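PDB 4LB8: DUF4848 domain-containing protein from Bacteroides thetaiotaomicron, which is of unknown function but belongs to the DUF4848 family and is probably exported, its precursor having a signal sequence. Local coordinates for residues 115-120 and 142-148. Residues are numbered along the deposited sequence; the frame is centred on the assembly and turned at random.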
loop_
_atom_site.group_PDB
_atom_site.type_symbol
_atom_site.label_atom_id
_atom_site.label_comp_id
_atom_site.label_asym_id
_atom_site.label_seq_id
_atom_site.Cartn_x
_atom_site.Cartn_y
_atom_site.Cartn_z
ATOM N N TYR A 115 -6.800 11.454 -17.954
ATOM C CA TYR A 115 -5.418 11.073 -18.267
ATOM C C TYR A 115 -5.134 11.083 -19.750
ATOM O O TYR A 115 -6.033 10.794 -20.557
ATOM C CB TYR A 115 -5.129 9.663 -17.738
ATOM C CG TYR A 115 -4.994 9.604 -16.239
ATOM C CD1 TYR A 115 -3.757 9.782 -15.624
ATOM C CD2 TYR A 115 -6.105 9.368 -15.423
ATOM C CE1 TYR A 115 -3.618 9.704 -14.241
ATOM C CE2 TYR A 115 -5.982 9.321 -14.036
ATOM C CZ TYR A 115 -4.736 9.483 -13.450
ATOM O OH TYR A 115 -4.588 9.442 -12.086
ATOM N N SER A 116 -3.859 11.342 -20.112
ATOM C CA SER A 116 -3.401 11.240 -21.507
ATOM C C SER A 116 -3.401 9.755 -21.864
ATOM O O SER A 116 -3.159 8.918 -20.995
ATOM C CB SER A 116 -2.001 11.838 -21.656
ATOM O OG SER A 116 -1.650 12.256 -22.967
ATOM N N ARG A 117 -3.709 9.426 -23.119
ATOM C CA ARG A 117 -3.684 8.048 -23.621
ATOM C C ARG A 117 -2.265 7.723 -24.108
ATOM O O ARG A 117 -1.952 6.570 -24.289
ATOM C CB ARG A 117 -4.719 7.847 -24.737
ATOM C CG ARG A 117 -6.142 7.816 -24.199
ATOM C CD ARG A 117 -7.174 7.664 -25.309
ATOM N NE ARG A 117 -8.556 7.667 -24.809
ATOM C CZ ARG A 117 -9.183 6.595 -24.333
ATOM N NH1 ARG A 117 -8.560 5.422 -24.273
ATOM N NH2 ARG A 117 -10.430 6.693 -23.886
ATOM N N LEU A 118 -1.402 8.738 -24.228
ATOM C CA LEU A 118 -0.021 8.678 -24.708
ATOM C C LEU A 118 0.924 7.886 -23.833
ATOM O O LEU A 118 0.998 8.091 -22.623
ATOM C CB LEU A 118 0.569 10.102 -24.840
ATOM C CG LEU A 118 -0.004 11.029 -25.898
ATOM C CD1 LEU A 118 0.740 12.340 -25.915
ATOM C CD2 LEU A 118 0.035 10.406 -27.274
ATOM N N VAL A 119 1.723 7.047 -24.476
ATOM C CA VAL A 119 2.792 6.289 -23.822
ATOM C C VAL A 119 3.968 7.275 -23.661
ATOM O O VAL A 119 4.530 7.415 -22.575
ATOM C CB VAL A 119 3.176 5.024 -24.648
ATOM C CG1 VAL A 119 4.306 4.250 -23.990
ATOM C CG2 VAL A 119 1.973 4.140 -24.892
ATOM N N TYR A 120 4.294 7.985 -24.753
ATOM C CA TYR A 120 5.368 8.973 -24.831
ATOM C C TYR A 120 4.731 10.319 -24.534
ATOM O O TYR A 120 4.346 11.077 -25.421
ATOM C CB TYR A 120 6.049 8.875 -26.209
ATOM C CG TYR A 120 6.381 7.442 -26.595
ATOM C CD1 TYR A 120 7.023 6.589 -25.701
ATOM C CD2 TYR A 120 6.011 6.926 -27.833
ATOM C CE1 TYR A 120 7.273 5.259 -26.021
ATOM C CE2 TYR A 120 6.282 5.600 -28.175
ATOM C CZ TYR A 120 6.932 4.778 -27.272
ATOM O OH TYR A 120 7.241 3.481 -27.589
ATOM N N ASP A 142 0.505 8.919 -32.726
ATOM C CA ASP A 142 1.297 8.548 -31.569
ATOM C C ASP A 142 0.689 7.408 -30.757
ATOM O O ASP A 142 -0.545 7.274 -30.643
ATOM C CB ASP A 142 1.628 9.763 -30.681
ATOM C CG ASP A 142 3.012 9.698 -30.048
ATOM O OD1 ASP A 142 3.954 9.207 -30.715
ATOM O OD2 ASP A 142 3.153 10.119 -28.888
ATOM N N LYS A 143 1.618 6.557 -30.239
ATOM C CA LYS A 143 1.365 5.377 -29.404
ATOM C C LYS A 143 0.505 5.747 -28.208
ATOM O O LYS A 143 0.818 6.686 -27.465
ATOM C CB LYS A 143 2.683 4.709 -28.935
ATOM C CG LYS A 143 2.474 3.298 -28.376
ATOM C CD LYS A 143 3.760 2.516 -28.194
ATOM C CE LYS A 143 3.433 1.075 -27.854
ATOM N NZ LYS A 143 4.653 0.231 -27.717
ATOM N N VAL A 144 -0.599 5.007 -28.050
ATOM C CA VAL A 144 -1.548 5.232 -26.958
ATOM C C VAL A 144 -1.759 3.960 -26.155
ATOM O O VAL A 144 -1.416 2.869 -26.610
ATOM C CB VAL A 144 -2.911 5.818 -27.435
ATOM C CG1 VAL A 144 -2.739 7.195 -28.076
ATOM C CG2 VAL A 144 -3.668 4.856 -28.356
ATOM N N TYR A 145 -2.286 4.111 -24.950
ATOM C CA TYR A 145 -2.721 2.996 -24.113
ATOM C C TYR A 145 -4.137 2.597 -24.586
ATOM O O TYR A 145 -4.951 3.479 -24.934
ATOM C CB TYR A 145 -2.721 3.369 -22.623
ATOM C CG TYR A 145 -1.346 3.597 -22.033
ATOM C CD1 TYR A 145 -0.477 2.528 -21.808
ATOM C CD2 TYR A 145 -0.942 4.863 -21.627
ATOM C CE1 TYR A 145 0.784 2.727 -21.246
ATOM C CE2 TYR A 145 0.312 5.074 -21.055
ATOM C CZ TYR A 145 1.170 4.001 -20.862
ATOM O OH TYR A 145 2.414 4.200 -20.308
ATOM N N THR A 146 -4.414 1.275 -24.637
ATOM C CA THR A 146 -5.733 0.748 -25.038
ATOM C C THR A 146 -6.766 1.115 -23.974
ATOM O O THR A 146 -7.867 1.570 -24.294
ATOM C CB THR A 146 -5.667 -0.770 -25.247
ATOM O OG1 THR A 146 -5.160 -1.355 -24.041
ATOM C CG2 THR A 146 -4.779 -1.166 -26.446
ATOM N N ASP A 147 -6.368 0.956 -22.704
ATOM C CA ASP A 147 -7.181 1.205 -21.516
ATOM C C ASP A 147 -6.300 1.743 -20.399
ATOM O O ASP A 147 -5.077 1.642 -20.499
ATOM C CB ASP A 147 -7.895 -0.102 -21.076
ATOM C CG ASP A 147 -6.976 -1.306 -20.858
ATOM O OD1 ASP A 147 -6.139 -1.255 -19.931
ATOM O OD2 ASP A 147 -7.127 -2.314 -21.591
ATOM N N PHE A 148 -6.917 2.289 -19.327
ATOM C CA PHE A 148 -6.195 2.834 -18.175
ATOM C C PHE A 148 -5.374 1.743 -17.440
ATOM O O PHE A 148 -4.276 2.025 -16.948
ATOM C CB PHE A 148 -7.163 3.534 -17.196
ATOM C CG PHE A 148 -6.425 4.173 -16.044
ATOM C CD1 PHE A 148 -5.796 5.405 -16.198
ATOM C CD2 PHE A 148 -6.263 3.496 -14.843
ATOM C CE1 PHE A 148 -5.041 5.954 -15.168
ATOM C CE2 PHE A 148 -5.493 4.040 -13.821
ATOM C CZ PHE A 148 -4.903 5.276 -13.984
HETATM O O HOH W 1 2.887 8.225 -27.060
#
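Two backbone hydrogen bonds tie 115-120 to 142-148 in a single beta bridge at Leu118 and Val144. Tyr145 N donates to Arg117 O at 2.6 Å, in the carbonyl plane. Val119 N donates to Lys143 O at 3.1 Å, from above the carbonyl plane. One water extends the link. It accepts from Tyr120 N and donates to Lys143 O and to Asp142 OD2, which also holds Asn123.

Aromatic contacts follow. Phe148 turns an edge to the Tyr115 ring, with planes at 53°, and CE1 lies over the ring centre. Phe148 CG is anti to the backbone N (chi1 -177°), which carries the ring across to Tyr115. The Tyr115 hydroxyl bonds to Asp111, and its ring makes a cation-pi contact with Arg208 of the second subunit. Val119 O hydrogen-bonds to Ser186 of that subunit. Val119 CG2 sits over the Tyr145 ring, 4.0 Å from its centroid, in a CH-pi contact. With Tyr145 replaced by an alanine, Val119 CG2 would probably lose its ring partner and a gap would open beside it.

Lys143 and Arg117 pack alongside. Lys143 CG meets Val119 CG2 at 3.6 Å, and its extended chain brings CD into van der Waals contact with Tyr120 OH. Arg117 CB lies against Val144 CB.

The loop between helix 84-98 and strand 132-135 thus joins the loop linking strand 138-141 to helix 148-152. Backbone atoms and one water make the polar link; the rings and the Val119-Lys143 packing probably make it specific.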